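Local coordinates for uncharacterized protein (Borrelia turicatae, PDB 5VJ4) that is of unknown function but is a putative surface lipoprotein, differentially regulated in the tick-mammal transmission cycle of relapsing fever spirochetes and possibly lipid-binding, at residues A[177-180]-A[181-185]; A[246-249]-A[250-254]. One frame throughout, in Å; residues are numbered along the deposited sequence.

Contact 1 of 2, residues A[177-180]-A[181-185]. With SO4 (sulfate ion), chain I.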
loop_
_atom_site.group_PDB
_atom_site.type_symbol
_atom_site.label_atom_id
_atom_site.label_comp_id
_atom_site.label_asym_id
_atom_site.label_seq_id
_atom_site.Cartn_x
_atom_site.Cartn_y
_atom_site.Cartn_z
ATOM N N GLY A 177 1.907 12.959 24.737
ATOM C CA GLY A 177 1.891 13.744 23.508
ATOM C C GLY A 177 2.046 12.938 22.246
ATOM O O GLY A 177 1.556 13.340 21.184
ATOM N N VAL A 178 2.724 11.799 22.361
ATOM C CA VAL A 178 2.979 10.926 21.201
ATOM C C VAL A 178 2.373 9.524 21.328
ATOM O O VAL A 178 2.465 8.724 20.395
ATOM C CB VAL A 178 4.495 10.810 20.872
ATOM C CG1 VAL A 178 5.061 12.156 20.406
ATOM C CG2 VAL A 178 5.294 10.221 22.043
ATOM N N LYS A 179 1.761 9.232 22.475
ATOM C CA LYS A 179 1.183 7.910 22.774
ATOM C C LYS A 179 0.461 7.288 21.566
ATOM O O LYS A 179 0.851 6.219 21.078
ATOM C CB LYS A 179 0.225 8.016 23.972
ATOM C CG LYS A 179 -0.263 6.687 24.525
ATOM C CD LYS A 179 -1.520 6.854 25.366
ATOM C CE LYS A 179 -1.769 5.642 26.256
ATOM N NZ LYS A 179 -3.177 5.652 26.737
ATOM N N THR A 180 -0.553 8.000 21.071
ATOM C CA THR A 180 -1.384 7.532 19.975
ATOM C C THR A 180 -0.551 7.059 18.798
ATOM O O THR A 180 -0.701 5.916 18.346
ATOM C CB THR A 180 -2.405 8.612 19.525
ATOM O OG1 THR A 180 -3.373 8.787 20.549
ATOM C CG2 THR A 180 -3.161 8.185 18.303
ATOM N N ARG A 181 0.348 7.920 18.327
ATOM C CA ARG A 181 1.066 7.649 17.087
ATOM C C ARG A 181 1.889 6.386 17.175
ATOM O O ARG A 181 2.042 5.675 16.162
ATOM C CB ARG A 181 1.963 8.814 16.694
ATOM C CG ARG A 181 2.093 8.970 15.194
ATOM C CD ARG A 181 2.745 10.270 14.869
ATOM N NE ARG A 181 3.205 10.314 13.485
ATOM C CZ ARG A 181 4.116 11.173 13.035
ATOM N NH1 ARG A 181 4.679 12.057 13.861
ATOM N NH2 ARG A 181 4.445 11.163 11.754
ATOM N N LEU A 182 2.416 6.115 18.374
ATOM C CA LEU A 182 3.147 4.881 18.590
ATOM C C LEU A 182 2.237 3.657 18.569
ATOM O O LEU A 182 2.553 2.665 17.909
ATOM C CB LEU A 182 3.979 4.954 19.859
ATOM C CG LEU A 182 5.112 5.988 19.817
ATOM C CD1 LEU A 182 5.818 5.976 21.154
ATOM C CD2 LEU A 182 6.130 5.749 18.701
ATOM N N GLN A 183 1.098 3.743 19.256
ATOM C CA GLN A 183 0.127 2.657 19.251
ATOM C C GLN A 183 -0.256 2.295 17.810
ATOM O O GLN A 183 -0.237 1.108 17.457
ATOM C CB GLN A 183 -1.105 3.026 20.050
ATOM C CG GLN A 183 -0.873 3.084 21.545
ATOM C CD GLN A 183 -2.068 3.632 22.296
ATOM O OE1 GLN A 183 -2.820 4.464 21.776
ATOM N NE2 GLN A 183 -2.243 3.182 23.535
ATOM N N ASN A 184 -0.558 3.302 16.976
ATOM C CA ASN A 184 -0.884 3.024 15.585
ATOM C C ASN A 184 0.203 2.246 14.866
ATOM O O ASN A 184 -0.085 1.259 14.186
ATOM C CB ASN A 184 -1.241 4.296 14.845
ATOM C CG ASN A 184 -2.430 4.990 15.466
ATOM O OD1 ASN A 184 -2.971 4.529 16.469
ATOM N ND2 ASN A 184 -2.854 6.091 14.870
HETATM N N MSE A 185 1.454 2.659 15.054
HETATM C CA MSE A 185 2.534 1.905 14.475
HETATM C C MSE A 185 2.541 0.527 15.097
HETATM O O MSE A 185 2.636 -0.479 14.380
HETATM C CB MSE A 185 3.870 2.598 14.611
HETATM C CG MSE A 185 4.897 2.051 13.601
HETATM SE SE MSE A 185 4.371 2.235 11.695
HETATM C CE MSE A 185 4.541 4.206 11.597
HETATM S S SO4 I . 2.069 10.091 9.122
HETATM O O1 SO4 I . 3.508 10.243 9.414
HETATM O O2 SO4 I . 2.020 9.700 7.691
HETATM O O3 SO4 I . 1.424 9.044 10.006
HETATM O O4 SO4 I . 1.466 11.444 9.276
#

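Contact 2 of 2, residues A[246-249]-A[250-254]. With SO4 (sulfate ion), chain E.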
loop_
_atom_site.group_PDB
_atom_site.type_symbol
_atom_site.label_atom_id
_atom_site.label_comp_id
_atom_site.label_asym_id
_atom_site.label_seq_id
_atom_site.Cartn_x
_atom_site.Cartn_y
_atom_site.Cartn_z
ATOM N N ARG A 246 18.048 0.153 8.173
ATOM C CA ARG A 246 18.865 1.132 7.444
ATOM C C ARG A 246 19.793 0.449 6.454
ATOM O O ARG A 246 19.725 0.749 5.234
ATOM C CB ARG A 246 19.647 2.050 8.378
ATOM C CG ARG A 246 18.736 3.051 9.061
ATOM C CD ARG A 246 19.447 4.179 9.777
ATOM N NE ARG A 246 20.364 3.691 10.799
ATOM C CZ ARG A 246 20.016 3.417 12.047
ATOM N NH1 ARG A 246 20.932 2.986 12.911
ATOM N NH2 ARG A 246 18.751 3.560 12.425
ATOM N N ALA A 247 20.593 -0.502 6.967
ATOM C CA ALA A 247 21.450 -1.334 6.100
ATOM C C ALA A 247 20.705 -1.835 4.882
ATOM O O ALA A 247 21.111 -1.557 3.741
ATOM C CB ALA A 247 22.062 -2.496 6.862
ATOM N N THR A 248 19.572 -2.505 5.114
ATOM C CA THR A 248 18.836 -3.101 3.998
ATOM C C THR A 248 18.391 -2.046 3.005
ATOM O O THR A 248 18.586 -2.202 1.791
ATOM C CB THR A 248 17.636 -3.930 4.450
ATOM O OG1 THR A 248 18.046 -4.844 5.458
ATOM C CG2 THR A 248 17.114 -4.718 3.292
ATOM N N ILE A 249 17.825 -0.956 3.522
ATOM C CA ILE A 249 17.380 0.094 2.625
ATOM C C ILE A 249 18.528 0.646 1.800
ATOM O O ILE A 249 18.364 0.890 0.607
ATOM C CB ILE A 249 16.618 1.202 3.339
ATOM C CG1 ILE A 249 15.191 0.772 3.599
ATOM C CG2 ILE A 249 16.511 2.412 2.436
ATOM C CD1 ILE A 249 14.332 0.735 2.347
ATOM N N ASN A 250 19.696 0.782 2.414
ATOM C CA ASN A 250 20.831 1.348 1.680
ATOM C C ASN A 250 21.138 0.444 0.511
ATOM O O ASN A 250 21.197 0.889 -0.660
ATOM C CB ASN A 250 22.057 1.638 2.579
ATOM C CG ASN A 250 21.868 2.900 3.471
ATOM O OD1 ASN A 250 21.019 3.793 3.218
ATOM N ND2 ASN A 250 22.662 2.966 4.524
ATOM N N GLU A 251 21.214 -0.842 0.830
ATOM C CA GLU A 251 21.481 -1.839 -0.175
ATOM C C GLU A 251 20.450 -1.796 -1.308
ATOM O O GLU A 251 20.819 -1.792 -2.492
ATOM C CB GLU A 251 21.510 -3.170 0.495
ATOM C CG GLU A 251 21.997 -4.289 -0.386
ATOM C CD GLU A 251 21.937 -5.606 0.352
ATOM O OE1 GLU A 251 21.669 -6.637 -0.292
ATOM O OE2 GLU A 251 22.169 -5.600 1.588
ATOM N N ILE A 252 19.171 -1.725 -0.941
ATOM C CA ILE A 252 18.104 -1.658 -1.935
ATOM C C ILE A 252 18.273 -0.406 -2.806
ATOM O O ILE A 252 18.133 -0.467 -4.043
ATOM C CB ILE A 252 16.711 -1.725 -1.272
ATOM C CG1 ILE A 252 16.480 -3.118 -0.670
ATOM C CG2 ILE A 252 15.612 -1.365 -2.271
ATOM C CD1 ILE A 252 15.086 -3.347 -0.125
ATOM N N GLY A 253 18.580 0.716 -2.152
ATOM C CA GLY A 253 18.884 1.961 -2.858
ATOM C C GLY A 253 19.956 1.755 -3.933
ATOM O O GLY A 253 19.706 2.038 -5.115
ATOM N N LYS A 254 21.126 1.219 -3.540
ATOM C CA LYS A 254 22.199 0.930 -4.521
ATOM C C LYS A 254 21.694 0.127 -5.727
ATOM O O LYS A 254 22.050 0.417 -6.854
ATOM C CB LYS A 254 23.439 0.245 -3.914
ATOM C CG LYS A 254 23.909 0.808 -2.589
ATOM C CD LYS A 254 25.410 0.634 -2.463
ATOM C CE LYS A 254 25.947 1.554 -1.376
ATOM N NZ LYS A 254 25.844 2.996 -1.754
HETATM S S SO4 E . 19.264 2.011 16.181
HETATM O O1 SO4 E . 20.735 1.928 16.358
HETATM O O2 SO4 E . 18.978 2.843 14.998
HETATM O O3 SO4 E . 18.573 2.588 17.367
HETATM O O4 SO4 E . 18.743 0.662 15.896
#

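Contact 1 of 2, residues A[177-180]-A[181-185]
The first turns of the long helix 176-201 bring K179 and T180 against Q183 and N184, one helical turn on, in a largely helical protein. Two regular alpha-helical bonds carry this step: Q183 N gives its hydrogen to K179 O at 3.1 Å, and N184 N to T180 O at 3.0 Å, both bonds nearly straight (N-H...O 169° and 167°). L182 N has two weak bonds, to V178 O and to K179 O. Outside the backbone, the K179 chain runs extended and crosses that of Q183, CE lying 3.7 Å from NE2. The T180 and N184 side chains run alongside each other in a common direction; with T180 CG2 anti to the backbone N, that methyl comes 4.0 Å from N184 ND2. On another side of the helix V178 CG2 makes a loose apolar contact with L182 CD1, and the buried L182 packs on I170, F224, V228 and W240. The extended R181 side chain ends beside R181 of the second subunit. Its NH2 forms a salt bridge with D235 OD1 of its own chain, and the sulfate it meets is bonded by NE of R181 of the second subunit as well, so the anion probably offsets the two like charges. R181 NH2 meets sulfate O1 at 2.7 Å, the oxygen lying at the guanidinium edge and in its plane.

Contact 2 of 2, residues A[246-249]-A[250-254]
N250 folds back on R246, with I249 beside it, and these residues together with T248 carry most of the contact. N250 N donates to R246 O at 2.8 Å, while the N250 amide turns back over the same carbonyl: CG stands anti to its own carbonyl carbon (chi1 -75°), which sets it 3.5 Å from R246 O. I249 O takes the hydrogen of G253 N, again at 2.8 Å, and the I249 side chain packs on M281 of helix 263-301 and on Y238 and L241 of the preceding loop. T248 O takes the hydrogen of I252 N and also lies close to that side chain, with I252 CG1 3.4 Å away; farther out, T248 CG2 and I252 CD1 approach to 4.2 Å. The backbone bonds are the regular i to i+4 set of the short alpha helix 243-256, and E251 N to A247 O is one more link of the series, with an N-H angle of 171°. The buried T248 hydroxyl is held by R286 NE and by D244 O, and E251, its chain extended, uses OE1 to bond Y285 OH, so two polar ends on the helix are tied to helix 263-301. R246 leaves the helix with a bend at chi3 (-58°) and grips one sulfate oxygen, O2, with both terminal nitrogens, NH2 at 2.7 Å and NH1 at 2.9 Å. The ion sits at the guanidinium edge, its sulfur in the plane, and A243 N at the helix start donates a further bond to it.

Both contacts are short runs of alpha helix, about two and a half turns each, in series along the chain, their centres about 27 Å apart and their nearest atoms about 14 Å apart. Contact 1, on helix 176-201, lies at the surface and faces the second subunit; contact 2, on helix 243-256, is partly buried, and no other protein chain of the assembly touches it. Each has an arginine at a sulfate, probably from the crystallisation liquor, but contact 1 shares its ion across the subunit interface, whereas at contact 2 the ion's named partners, R246 and A243 N, belong to one chain. Contact 2's threonine and glutamate anchor it to helix 263-301.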